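Local coordinates for uncharacterized protein (Bdellovibrio bacteriovorus, PDB 3TM8), which belongs to the HD-GYP family of cyclic-di-GMP phosphodiesterases, carries a two-iron centre, and probably acts in cyclic-di-nucleotide signalling, although its own function is not established, at residues H170-S175 with G199-D204; G141-F146 with V174-I179; T193-L198 with Q248-I253; K231-G236 with Q256-I261. All blocks are in the same frame, centred on the assembly; numbering follows the deposited sequence.

Contact 1 (H170-S175 with G199-D204); sequences HGVTVS and GALLHD. With FE (Fe (III) ion), chain D; FE (Fe (III) ion), chain E; DMS (dimethyl sulfoxide), chain F.
Carboxylate oxygen OD2 of D204 and ring nitrogens NE2 of H170 and H203 converge on one iron (III) ion, with H170 NE2 2.1 Å and H203 NE2 2.3 Å from the metal. The close approach of H170 NE2 to D204 OD2, 3.0 Å, is therefore a shared coordination shell and no hydrogen bond. D204 OD2 sits at the edge of the H170 ring, whose plane is only 18° from that of the carboxylate. OD1 of D204 binds the second iron, so the aspartate bridges the pair, as does a water; N285 also joins the first site. Behind the metal, H203 ND1 donates to A200 O over 2.7 Å, nearly straight and in the carbonyl plane, which fixes the rotation of the imidazole; H170 ND1 is held by D288. This is the His and His-Asp signature of the HD superfamily.

Next to the site the two helices come very close. G171 CA lies 3.6 Å from L201 O in a CA-H...O contact, an approach that glycine's lack of a side chain permits. V174 CG2 meets H203 CE1 at 3.8 Å, while A200 CB rests against S175 CA. Helix 167-185 thus packs on helix 190-202, with helix 276-293 against V174 and helices 105-125 and 130-149 against V172 and L201.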
loop_
_atom_site.group_PDB
_atom_site.type_symbol
_atom_site.label_atom_id
_atom_site.label_comp_id
_atom_site.label_asym_id
_atom_site.label_seq_id
_atom_site.Cartn_x
_atom_site.Cartn_y
_atom_site.Cartn_z
ATOM N N HIS A 170 0.152 3.359 1.826
ATOM C CA HIS A 170 0.053 2.762 3.156
ATOM C C HIS A 170 -0.292 1.266 3.063
ATOM O O HIS A 170 0.257 0.445 3.802
ATOM C CB HIS A 170 -0.965 3.583 3.963
ATOM C CG HIS A 170 -1.515 2.914 5.187
ATOM N ND1 HIS A 170 -0.778 2.691 6.334
ATOM C CD2 HIS A 170 -2.771 2.490 5.464
ATOM C CE1 HIS A 170 -1.556 2.145 7.254
ATOM N NE2 HIS A 170 -2.769 2.010 6.753
ATOM N N GLY A 171 -1.153 0.889 2.117
ATOM C CA GLY A 171 -1.445 -0.519 1.898
ATOM C C GLY A 171 -0.201 -1.292 1.486
ATOM O O GLY A 171 0.044 -2.407 1.965
ATOM N N VAL A 172 0.602 -0.723 0.594
ATOM C CA VAL A 172 1.833 -1.412 0.214
ATOM C C VAL A 172 2.763 -1.578 1.426
ATOM O O VAL A 172 3.322 -2.652 1.662
ATOM C CB VAL A 172 2.574 -0.708 -0.947
ATOM C CG1 VAL A 172 3.815 -1.506 -1.324
ATOM C CG2 VAL A 172 1.649 -0.538 -2.164
ATOM N N THR A 173 2.887 -0.525 2.225
ATOM C CA THR A 173 3.745 -0.589 3.397
ATOM C C THR A 173 3.263 -1.647 4.381
ATOM O O THR A 173 4.053 -2.454 4.870
ATOM C CB THR A 173 3.837 0.777 4.086
ATOM O OG1 THR A 173 4.521 1.664 3.204
ATOM C CG2 THR A 173 4.627 0.665 5.381
ATOM N N VAL A 174 1.965 -1.646 4.655
ATOM C CA VAL A 174 1.399 -2.623 5.570
ATOM C C VAL A 174 1.581 -4.042 5.007
ATOM O O VAL A 174 1.884 -4.968 5.754
ATOM C CB VAL A 174 -0.068 -2.276 5.914
ATOM C CG1 VAL A 174 -0.747 -3.401 6.687
ATOM C CG2 VAL A 174 -0.121 -0.993 6.717
ATOM N N SER A 175 1.454 -4.215 3.693
ATOM C CA SER A 175 1.660 -5.537 3.110
ATOM C C SER A 175 3.108 -6.003 3.249
ATOM O O SER A 175 3.375 -7.192 3.454
ATOM C CB SER A 175 1.218 -5.556 1.645
ATOM O OG SER A 175 2.229 -5.070 0.775
ATOM N N GLY A 199 -4.808 -8.757 0.922
ATOM C CA GLY A 199 -5.679 -8.138 1.899
ATOM C C GLY A 199 -5.037 -6.920 2.526
ATOM O O GLY A 199 -5.684 -5.873 2.680
ATOM N N ALA A 200 -3.751 -7.025 2.859
ATOM C CA ALA A 200 -3.031 -5.876 3.399
ATOM C C ALA A 200 -2.991 -4.715 2.402
ATOM O O ALA A 200 -3.197 -3.561 2.753
ATOM C CB ALA A 200 -1.631 -6.282 3.838
ATOM N N LEU A 201 -2.740 -5.022 1.143
ATOM C CA LEU A 201 -2.696 -3.983 0.138
ATOM C C LEU A 201 -4.025 -3.226 0.057
ATOM O O LEU A 201 -4.037 -1.997 -0.088
ATOM C CB LEU A 201 -2.333 -4.615 -1.197
ATOM C CG LEU A 201 -2.156 -3.690 -2.383
ATOM C CD1 LEU A 201 -1.126 -2.619 -2.080
ATOM C CD2 LEU A 201 -1.740 -4.520 -3.579
ATOM N N LEU A 202 -5.129 -3.954 0.162
ATOM C CA LEU A 202 -6.457 -3.389 -0.010
ATOM C C LEU A 202 -7.142 -3.004 1.297
ATOM O O LEU A 202 -8.298 -2.581 1.276
ATOM C CB LEU A 202 -7.337 -4.380 -0.771
ATOM C CG LEU A 202 -6.850 -4.830 -2.158
ATOM C CD1 LEU A 202 -7.784 -5.894 -2.718
ATOM C CD2 LEU A 202 -6.745 -3.638 -3.116
ATOM N N HIS A 203 -6.437 -3.138 2.422
ATOM C CA HIS A 203 -7.117 -3.158 3.713
ATOM C C HIS A 203 -7.950 -1.913 3.994
ATOM O O HIS A 203 -9.006 -2.005 4.622
ATOM C CB HIS A 203 -6.157 -3.460 4.875
ATOM C CG HIS A 203 -5.334 -2.292 5.328
ATOM N ND1 HIS A 203 -4.154 -1.917 4.715
ATOM C CD2 HIS A 203 -5.525 -1.417 6.345
ATOM C CE1 HIS A 203 -3.654 -0.863 5.341
ATOM N NE2 HIS A 203 -4.460 -0.549 6.340
ATOM N N ASP A 204 -7.483 -0.754 3.527
ATOM C CA ASP A 204 -8.131 0.519 3.841
ATOM C C ASP A 204 -9.046 1.028 2.742
ATOM O O ASP A 204 -9.294 2.231 2.623
ATOM C CB ASP A 204 -7.091 1.565 4.245
ATOM C CG ASP A 204 -6.823 1.564 5.743
ATOM O OD1 ASP A 204 -7.702 1.087 6.497
ATOM O OD2 ASP A 204 -5.740 2.037 6.164
HETATM FE FE FE D . -4.532 1.273 7.697
HETATM FE FE FE E . -7.804 0.922 8.634
HETATM S S DMS F . 6.804 4.401 4.493
HETATM O O DMS F . 5.202 4.098 3.819
HETATM C C1 DMS F . 6.754 4.003 6.260
HETATM C C2 DMS F . 7.871 3.056 3.943
HETATM O O HOH W 1 -5.958 0.380 8.727
#

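Contact 2 (G141-F146 with V174-I179); sequences GKYVNF and VSTLSI
The phenol ring of Y143 meets T176 at its edge, where OG1 lies in the ring plane beside the hydroxyl, on the CE2 side. Two other groups approach the same ring obliquely, S175 OG at 3.6 Å from Y143 CE2 and the end of I179, whose CD1 is 3.7 Å from Y143 CD2. With CG anti to the backbone nitrogen (chi1 -168°), the tyrosine stretches from helix 130-149 toward helix 167-185.

Y143 OH donates to T176 OG1 over 2.7 Å, the one hydrogen bond between the segments, the two side chains crossing at about a right angle. T176 OG1 in turn bonds to V172 O one helical turn back, linking the tyrosine to the helix backbone. S175 OG is tied to that same carbonyl, so its approach to the ring is packing.

The remaining contacts across the segments are mostly apolar. I179 CD1 lies 4.0 Å from V144 CG2 as well as against the tyrosine ring, filling the angle between two neighbouring side chains of helix 130-149. The axes of the short segments approach to 10.6 Å and cross at -57°, a spacing bridged mainly by the tyrosine and the isoleucine. V157 of helix 153-158 and I112 and Q116 of helix 105-125 also pack on Y143.

This is plain packing of helix 130-149 on helix 167-185, which carries metal ligand H170. Chemically, the interface is buried and largely apolar with one hydrogen bond across it; because Y143 OH donates, T176 OG1 can give its own proton to V172 O.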
loop_
_atom_site.group_PDB
_atom_site.type_symbol
_atom_site.label_atom_id
_atom_site.label_comp_id
_atom_site.label_asym_id
_atom_site.label_seq_id
_atom_site.Cartn_x
_atom_site.Cartn_y
_atom_site.Cartn_z
ATOM N N GLY A 141 1.374 -12.007 -5.313
ATOM C CA GLY A 141 2.237 -13.175 -5.285
ATOM C C GLY A 141 3.640 -12.847 -5.758
ATOM O O GLY A 141 4.626 -13.279 -5.168
ATOM N N LYS A 142 3.740 -12.069 -6.834
ATOM C CA LYS A 142 5.052 -11.660 -7.326
ATOM C C LYS A 142 5.773 -10.817 -6.281
ATOM O O LYS A 142 6.985 -10.906 -6.126
ATOM C CB LYS A 142 4.929 -10.885 -8.642
ATOM C CG LYS A 142 4.378 -11.724 -9.783
ATOM C CD LYS A 142 4.112 -10.881 -11.028
ATOM C CE LYS A 142 5.376 -10.218 -11.549
ATOM N NZ LYS A 142 6.325 -11.177 -12.180
ATOM N N TYR A 143 5.014 -10.001 -5.558
ATOM C CA TYR A 143 5.568 -9.152 -4.514
ATOM C C TYR A 143 6.119 -9.977 -3.351
ATOM O O TYR A 143 7.230 -9.725 -2.870
ATOM C CB TYR A 143 4.521 -8.141 -4.031
ATOM C CG TYR A 143 5.118 -7.061 -3.167
ATOM C CD1 TYR A 143 6.168 -6.275 -3.632
ATOM C CD2 TYR A 143 4.630 -6.807 -1.891
ATOM C CE1 TYR A 143 6.725 -5.294 -2.855
ATOM C CE2 TYR A 143 5.187 -5.817 -1.103
ATOM C CZ TYR A 143 6.233 -5.066 -1.593
ATOM O OH TYR A 143 6.817 -4.081 -0.846
ATOM N N VAL A 144 5.359 -10.969 -2.906
ATOM C CA VAL A 144 5.867 -11.868 -1.867
ATOM C C VAL A 144 7.214 -12.443 -2.315
ATOM O O VAL A 144 8.188 -12.460 -1.553
ATOM C CB VAL A 144 4.893 -13.032 -1.550
ATOM C CG1 VAL A 144 5.559 -14.069 -0.627
ATOM C CG2 VAL A 144 3.614 -12.503 -0.924
ATOM N N ASN A 145 7.279 -12.908 -3.558
ATOM C CA ASN A 145 8.516 -13.496 -4.047
ATOM C C ASN A 145 9.662 -12.496 -4.090
ATOM O O ASN A 145 10.797 -12.839 -3.764
ATOM C CB ASN A 145 8.316 -14.165 -5.404
ATOM C CG ASN A 145 9.571 -14.846 -5.888
ATOM O OD1 ASN A 145 10.093 -15.737 -5.219
ATOM N ND2 ASN A 145 10.068 -14.432 -7.048
ATOM N N PHE A 146 9.369 -11.263 -4.492
ATOM C CA PHE A 146 10.379 -10.216 -4.517
ATOM C C PHE A 146 10.951 -9.963 -3.120
ATOM O O PHE A 146 12.171 -9.914 -2.933
ATOM C CB PHE A 146 9.770 -8.938 -5.101
ATOM C CG PHE A 146 10.663 -7.715 -5.008
ATOM C CD1 PHE A 146 11.849 -7.636 -5.729
ATOM C CD2 PHE A 146 10.299 -6.634 -4.212
ATOM C CE1 PHE A 146 12.662 -6.507 -5.650
ATOM C CE2 PHE A 146 11.104 -5.506 -4.129
ATOM C CZ PHE A 146 12.287 -5.440 -4.852
ATOM N N VAL A 174 1.965 -1.646 4.655
ATOM C CA VAL A 174 1.399 -2.623 5.570
ATOM C C VAL A 174 1.581 -4.042 5.007
ATOM O O VAL A 174 1.884 -4.968 5.754
ATOM C CB VAL A 174 -0.068 -2.276 5.914
ATOM C CG1 VAL A 174 -0.747 -3.401 6.687
ATOM C CG2 VAL A 174 -0.121 -0.993 6.717
ATOM N N SER A 175 1.454 -4.215 3.693
ATOM C CA SER A 175 1.660 -5.537 3.110
ATOM C C SER A 175 3.108 -6.003 3.249
ATOM O O SER A 175 3.375 -7.192 3.454
ATOM C CB SER A 175 1.218 -5.556 1.645
ATOM O OG SER A 175 2.229 -5.070 0.775
ATOM N N THR A 176 4.041 -5.064 3.155
ATOM C CA THR A 176 5.464 -5.358 3.268
ATOM C C THR A 176 5.795 -5.835 4.688
ATOM O O THR A 176 6.466 -6.862 4.878
ATOM C CB THR A 176 6.305 -4.116 2.908
ATOM O OG1 THR A 176 5.894 -3.609 1.630
ATOM C CG2 THR A 176 7.788 -4.453 2.847
ATOM N N LEU A 177 5.315 -5.091 5.684
ATOM C CA LEU A 177 5.500 -5.474 7.073
ATOM C C LEU A 177 4.795 -6.792 7.350
ATOM O O LEU A 177 5.298 -7.621 8.102
ATOM C CB LEU A 177 4.964 -4.393 8.004
ATOM C CG LEU A 177 5.648 -3.027 7.967
ATOM C CD1 LEU A 177 4.854 -2.021 8.789
ATOM C CD2 LEU A 177 7.091 -3.118 8.474
ATOM N N SER A 178 3.637 -7.000 6.732
ATOM C CA SER A 178 2.906 -8.250 6.935
ATOM C C SER A 178 3.650 -9.473 6.388
ATOM O O SER A 178 3.659 -10.535 7.019
ATOM C CB SER A 178 1.499 -8.169 6.332
ATOM O OG SER A 178 0.695 -7.211 7.008
ATOM N N ILE A 179 4.260 -9.333 5.216
ATOM C CA ILE A 179 5.053 -10.432 4.654
ATOM C C ILE A 179 6.202 -10.779 5.597
ATOM O O ILE A 179 6.443 -11.953 5.913
ATOM C CB ILE A 179 5.634 -10.069 3.263
ATOM C CG1 ILE A 179 4.517 -9.996 2.219
ATOM C CG2 ILE A 179 6.708 -11.089 2.847
ATOM C CD1 ILE A 179 4.897 -9.221 0.962
#

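Contact 3 (T193-L198 with Q248-I253); sequences TQLLTL and QTVINI
L195 and T249 cross at about a right angle, the leucine CB lying 3.9 Å from T249 CG2 while its CD1 lies alongside OG1 and CB of the threonine. One turn further along helix 190-202, L198 meets V250 obliquely: L198 CD2 is 3.7 Å from V250 CG2. The same V250 methyl also faces L195 O at 4.0 Å, so this valine branch fits between L195 and L198.

I253 approaches differently. Its CD1 reaches the backbone, 4.1 Å from L196 CA and about as near to L195 O, rather than meeting the end of a leucine chain. No hydrogen bond spans the segments, whose axes run 8.7 Å apart at a crossing angle of -38°. Y133 of helix 130-149 packs on both L198 and V250, while L277 and V281 of helix 276-293 touch T249 and I253 respectively.

Such aliphatic helix-on-helix packing belongs to the all-helical core of the HD domain. Here it joins helix 190-202, just ahead of the metal ligands H203 and D204, to helix 248-256, which leads into ligands H257 and E258.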
loop_
_atom_site.group_PDB
_atom_site.type_symbol
_atom_site.label_atom_id
_atom_site.label_comp_id
_atom_site.label_asym_id
_atom_site.label_seq_id
_atom_site.Cartn_x
_atom_site.Cartn_y
_atom_site.Cartn_z
ATOM N N THR A 193 0.211 -16.523 2.186
ATOM C CA THR A 193 1.015 -15.307 2.115
ATOM C C THR A 193 0.543 -14.405 0.977
ATOM O O THR A 193 0.569 -13.184 1.099
ATOM C CB THR A 193 2.528 -15.594 2.002
ATOM O OG1 THR A 193 2.794 -16.306 0.786
ATOM C CG2 THR A 193 3.010 -16.406 3.204
ATOM N N GLN A 194 0.090 -15.002 -0.122
ATOM C CA GLN A 194 -0.462 -14.218 -1.224
ATOM C C GLN A 194 -1.718 -13.466 -0.773
ATOM O O GLN A 194 -1.869 -12.278 -1.040
ATOM C CB GLN A 194 -0.797 -15.112 -2.412
ATOM C CG GLN A 194 -1.446 -14.372 -3.564
ATOM C CD GLN A 194 -1.709 -15.302 -4.721
ATOM O OE1 GLN A 194 -2.005 -16.484 -4.517
ATOM N NE2 GLN A 194 -1.565 -14.801 -5.934
ATOM N N LEU A 195 -2.626 -14.159 -0.097
ATOM C CA LEU A 195 -3.882 -13.546 0.326
ATOM C C LEU A 195 -3.687 -12.527 1.450
ATOM O O LEU A 195 -4.383 -11.513 1.490
ATOM C CB LEU A 195 -4.906 -14.613 0.720
ATOM C CG LEU A 195 -5.358 -15.501 -0.448
ATOM C CD1 LEU A 195 -6.395 -16.507 0.017
ATOM C CD2 LEU A 195 -5.892 -14.651 -1.609
ATOM N N LEU A 196 -2.733 -12.787 2.339
ATOM C CA LEU A 196 -2.335 -11.841 3.374
ATOM C C LEU A 196 -1.850 -10.544 2.735
ATOM O O LEU A 196 -2.242 -9.448 3.139
ATOM C CB LEU A 196 -1.228 -12.451 4.239
ATOM C CG LEU A 196 -0.496 -11.517 5.206
ATOM C CD1 LEU A 196 -1.438 -11.015 6.286
ATOM C CD2 LEU A 196 0.718 -12.211 5.818
ATOM N N THR A 197 -0.992 -10.686 1.730
ATOM C CA THR A 197 -0.417 -9.540 1.042
ATOM C C THR A 197 -1.505 -8.750 0.318
ATOM O O THR A 197 -1.571 -7.513 0.406
ATOM C CB THR A 197 0.673 -10.000 0.063
ATOM O OG1 THR A 197 1.703 -10.661 0.808
ATOM C CG2 THR A 197 1.268 -8.823 -0.705
ATOM N N LEU A 198 -2.369 -9.465 -0.396
ATOM C CA LEU A 198 -3.467 -8.825 -1.111
ATOM C C LEU A 198 -4.421 -8.091 -0.163
ATOM O O LEU A 198 -4.817 -6.943 -0.415
ATOM C CB LEU A 198 -4.220 -9.861 -1.946
ATOM C CG LEU A 198 -5.393 -9.363 -2.782
ATOM C CD1 LEU A 198 -4.959 -8.259 -3.753
ATOM C CD2 LEU A 198 -6.030 -10.543 -3.524
ATOM N N GLN A 248 -12.338 -14.702 0.439
ATOM C CA GLN A 248 -12.849 -14.500 1.791
ATOM C C GLN A 248 -11.793 -13.912 2.731
ATOM O O GLN A 248 -12.101 -13.046 3.547
ATOM C CB GLN A 248 -13.404 -15.799 2.375
ATOM C CG GLN A 248 -14.121 -15.589 3.700
ATOM C CD GLN A 248 -15.341 -14.691 3.563
ATOM O OE1 GLN A 248 -16.182 -14.901 2.687
ATOM N NE2 GLN A 248 -15.440 -13.681 4.422
ATOM N N THR A 249 -10.552 -14.377 2.615
ATOM C CA THR A 249 -9.480 -13.866 3.461
ATOM C C THR A 249 -9.305 -12.357 3.276
ATOM O O THR A 249 -9.072 -11.622 4.236
ATOM C CB THR A 249 -8.145 -14.549 3.146
ATOM O OG1 THR A 249 -8.238 -15.947 3.449
ATOM C CG2 THR A 249 -7.017 -13.921 3.955
ATOM N N VAL A 250 -9.408 -11.901 2.029
ATOM C CA VAL A 250 -9.269 -10.482 1.717
ATOM C C VAL A 250 -10.432 -9.679 2.317
ATOM O O VAL A 250 -10.225 -8.624 2.925
ATOM C CB VAL A 250 -9.166 -10.289 0.190
ATOM C CG1 VAL A 250 -9.189 -8.816 -0.169
ATOM C CG2 VAL A 250 -7.897 -10.969 -0.336
ATOM N N ILE A 251 -11.650 -10.186 2.155
ATOM C CA ILE A 251 -12.818 -9.582 2.789
ATOM C C ILE A 251 -12.630 -9.518 4.303
ATOM O O ILE A 251 -12.922 -8.504 4.928
ATOM C CB ILE A 251 -14.114 -10.361 2.458
ATOM C CG1 ILE A 251 -14.399 -10.303 0.950
ATOM C CG2 ILE A 251 -15.298 -9.824 3.274
ATOM C CD1 ILE A 251 -15.348 -11.399 0.468
ATOM N N ASN A 252 -12.145 -10.606 4.896
ATOM C CA ASN A 252 -11.905 -10.616 6.336
ATOM C C ASN A 252 -10.903 -9.562 6.768
ATOM O O ASN A 252 -11.096 -8.896 7.775
ATOM C CB ASN A 252 -11.411 -11.982 6.800
ATOM C CG ASN A 252 -12.474 -13.050 6.695
ATOM O OD1 ASN A 252 -13.660 -12.749 6.532
ATOM N ND2 ASN A 252 -12.058 -14.310 6.794
ATOM N N ILE A 253 -9.818 -9.419 6.016
ATOM C CA ILE A 253 -8.806 -8.432 6.363
ATOM C C ILE A 253 -9.362 -7.006 6.230
ATOM O O ILE A 253 -9.171 -6.165 7.110
ATOM C CB ILE A 253 -7.529 -8.639 5.543
ATOM C CG1 ILE A 253 -6.828 -9.924 6.004
ATOM C CG2 ILE A 253 -6.601 -7.439 5.669
ATOM C CD1 ILE A 253 -5.758 -10.412 5.036
#

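Contact 4 (K231-G236 with Q256-I261); sequences KHPIEG and QHEETI. With FE (Fe (III) ion), chain E.
H232, H257 and E258 meet at the second iron (III) ion, each with a bond of 2.2 Å from H232 NE2, H257 NE2 or E258 OE2. With D204 and a water 1.9 Å from the metal, they make up the second metal site of this HD-GYP protein's two-iron centre. The shared ion brings the ligand atoms together: H232 NE2 stands 3.2 Å from H257 NE2, yet nothing is hydrogen-bonded between them. The imidazoles come rim to rim with their planes 51° apart, neither lying over the other. E258 OE2 arrives at the edge of the H232 ring, in its plane, but the carboxylate itself is turned 73° from that ring.

A second layer sets these groups. H232 ND1 bonds to W229 O and H257 ND1 to I253 O, so each imidazole is held at its far nitrogen by a main-chain carbonyl. The glutamate chain is bent at its second torsion (chi2 -63°), and its CG packs 3.5 Å from P233 CG. That proline also places CB 4.2 Å from H257 CE1, and its CD lies over one face of the H232 imidazole, toward the rim. H207 stacks on H232.

Further out, a type I turn from Q256 to E259 brings H257 and E258 round together as consecutive ligands. The turn begins at the end of helix 248-256, in the loop that runs on to helix 276-293, whose N285 is touched by E258. Across from it, H232 and P233 ride on helix 223-240, so the metal ties that helix to the loop.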
loop_
_atom_site.group_PDB
_atom_site.type_symbol
_atom_site.label_atom_id
_atom_site.label_comp_id
_atom_site.label_asym_id
_atom_site.label_seq_id
_atom_site.Cartn_x
_atom_site.Cartn_y
_atom_site.Cartn_z
ATOM N N LYS A 231 -16.102 3.728 11.141
ATOM C CA LYS A 231 -16.940 3.085 10.128
ATOM C C LYS A 231 -16.167 2.389 9.001
ATOM O O LYS A 231 -16.724 1.539 8.302
ATOM C CB LYS A 231 -17.899 4.105 9.512
ATOM C CG LYS A 231 -18.885 4.715 10.502
ATOM C CD LYS A 231 -19.765 5.764 9.829
ATOM C CE LYS A 231 -20.968 6.147 10.686
ATOM N NZ LYS A 231 -20.591 6.753 11.995
ATOM N N HIS A 232 -14.904 2.750 8.795
ATOM C CA HIS A 232 -14.244 2.335 7.550
ATOM C C HIS A 232 -14.088 0.816 7.309
ATOM O O HIS A 232 -14.273 0.358 6.180
ATOM C CB HIS A 232 -12.942 3.117 7.280
ATOM C CG HIS A 232 -11.738 2.593 7.997
ATOM N ND1 HIS A 232 -11.421 2.967 9.285
ATOM C CD2 HIS A 232 -10.742 1.772 7.586
ATOM C CE1 HIS A 232 -10.295 2.375 9.646
ATOM N NE2 HIS A 232 -9.868 1.637 8.637
ATOM N N PRO A 233 -13.750 0.029 8.346
ATOM C CA PRO A 233 -13.629 -1.405 8.043
ATOM C C PRO A 233 -14.992 -2.016 7.739
ATOM O O PRO A 233 -15.109 -2.887 6.882
ATOM C CB PRO A 233 -13.065 -2.014 9.330
ATOM C CG PRO A 233 -12.747 -0.881 10.235
ATOM C CD PRO A 233 -13.420 0.355 9.743
ATOM N N ILE A 234 -16.012 -1.554 8.451
ATOM C CA ILE A 234 -17.366 -2.061 8.278
ATOM C C ILE A 234 -17.887 -1.734 6.885
ATOM O O ILE A 234 -18.379 -2.612 6.173
ATOM C CB ILE A 234 -18.316 -1.477 9.347
ATOM C CG1 ILE A 234 -17.848 -1.898 10.743
ATOM C CG2 ILE A 234 -19.751 -1.926 9.092
ATOM C CD1 ILE A 234 -18.593 -1.223 11.882
ATOM N N GLU A 235 -17.760 -0.469 6.495
ATOM C CA GLU A 235 -18.206 -0.029 5.180
ATOM C C GLU A 235 -17.390 -0.667 4.063
ATOM O O GLU A 235 -17.943 -1.100 3.051
ATOM C CB GLU A 235 -18.162 1.494 5.073
ATOM C CG GLU A 235 -19.250 2.181 5.874
ATOM C CD GLU A 235 -19.342 3.662 5.580
ATOM O OE1 GLU A 235 -18.459 4.183 4.868
ATOM O OE2 GLU A 235 -20.300 4.302 6.059
ATOM N N GLY A 236 -16.075 -0.721 4.248
ATOM C CA GLY A 236 -15.198 -1.336 3.267
ATOM C C GLY A 236 -15.596 -2.772 2.978
ATOM O O GLY A 236 -15.737 -3.175 1.822
ATOM N N GLN A 256 -11.808 -6.699 9.281
ATOM C CA GLN A 256 -11.388 -7.028 10.651
ATOM C C GLN A 256 -10.069 -6.389 11.078
ATOM O O GLN A 256 -9.612 -6.602 12.201
ATOM C CB GLN A 256 -11.283 -8.550 10.847
ATOM C CG GLN A 256 -12.554 -9.320 10.580
ATOM C CD GLN A 256 -12.330 -10.827 10.669
ATOM O OE1 GLN A 256 -11.231 -11.285 10.985
ATOM N NE2 GLN A 256 -13.370 -11.601 10.387
ATOM N N HIS A 257 -9.436 -5.628 10.192
ATOM C CA HIS A 257 -8.065 -5.205 10.461
ATOM C C HIS A 257 -7.940 -4.144 11.555
ATOM O O HIS A 257 -6.828 -3.835 11.970
ATOM C CB HIS A 257 -7.404 -4.688 9.186
ATOM C CG HIS A 257 -7.913 -3.344 8.764
ATOM N ND1 HIS A 257 -8.963 -3.182 7.885
ATOM C CD2 HIS A 257 -7.548 -2.095 9.143
ATOM C CE1 HIS A 257 -9.208 -1.890 7.724
ATOM N NE2 HIS A 257 -8.365 -1.210 8.480
ATOM N N GLU A 258 -9.058 -3.559 11.990
ATOM C CA GLU A 258 -9.026 -2.615 13.112
ATOM C C GLU A 258 -9.408 -3.292 14.426
ATOM O O GLU A 258 -9.489 -2.642 15.469
ATOM C CB GLU A 258 -9.939 -1.416 12.868
ATOM C CG GLU A 258 -9.540 -0.565 11.675
ATOM C CD GLU A 258 -8.176 0.099 11.810
ATOM O OE1 GLU A 258 -7.526 -0.005 12.871
ATOM O OE2 GLU A 258 -7.755 0.744 10.834
ATOM N N GLU A 259 -9.645 -4.598 14.385
ATOM C CA GLU A 259 -9.996 -5.323 15.594
ATOM C C GLU A 259 -8.751 -5.556 16.432
ATOM O O GLU A 259 -7.646 -5.672 15.902
ATOM C CB GLU A 259 -10.703 -6.635 15.256
ATOM C CG GLU A 259 -12.017 -6.434 14.513
ATOM C CD GLU A 259 -12.882 -5.337 15.130
ATOM O OE1 GLU A 259 -13.287 -5.478 16.307
ATOM O OE2 GLU A 259 -13.166 -4.336 14.437
ATOM N N THR A 260 -8.941 -5.608 17.747
ATOM C CA THR A 260 -7.841 -5.783 18.681
ATOM C C THR A 260 -8.104 -7.038 19.490
ATOM O O THR A 260 -9.246 -7.481 19.599
ATOM C CB THR A 260 -7.707 -4.566 19.617
ATOM O OG1 THR A 260 -8.925 -4.394 20.351
ATOM C CG2 THR A 260 -7.433 -3.306 18.813
ATOM N N ILE A 261 -7.059 -7.623 20.058
ATOM C CA ILE A 261 -7.228 -8.948 20.624
ATOM C C ILE A 261 -8.101 -8.921 21.873
ATOM O O ILE A 261 -8.666 -9.943 22.253
ATOM C CB ILE A 261 -5.883 -9.694 20.850
ATOM C CG1 ILE A 261 -5.004 -8.985 21.886
ATOM C CG2 ILE A 261 -5.151 -9.886 19.530
ATOM C CD1 ILE A 261 -3.731 -9.759 22.238
HETATM FE FE FE E . -7.804 0.922 8.634
HETATM O O HOH W 1 -5.958 0.380 8.727
#

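In the fold
Contacts 1 and 4, with centres 13 Å apart, build the two-iron centre together: D204 OD1 of contact 1 lies 3.1 Å from H232 NE2 of contact 4, and one water binds both ions. Contact 3 backs this site, with I253 CG2 3.5 Å from G199 O of contact 1 and the I253 side chain about 4 Å from that of H203. Contact 2 shares V174 and S175 with contact 1 but lies farther from the metals and from the centre of the chain, the side chain of S175 being about 11 Å from an iron. From segment 193-198 of contact 3, the T197 hydroxyl packs on V144 and I179 of contact 2. Contacts 2 and 4 do not touch, their nearest atoms being about 7 Å apart.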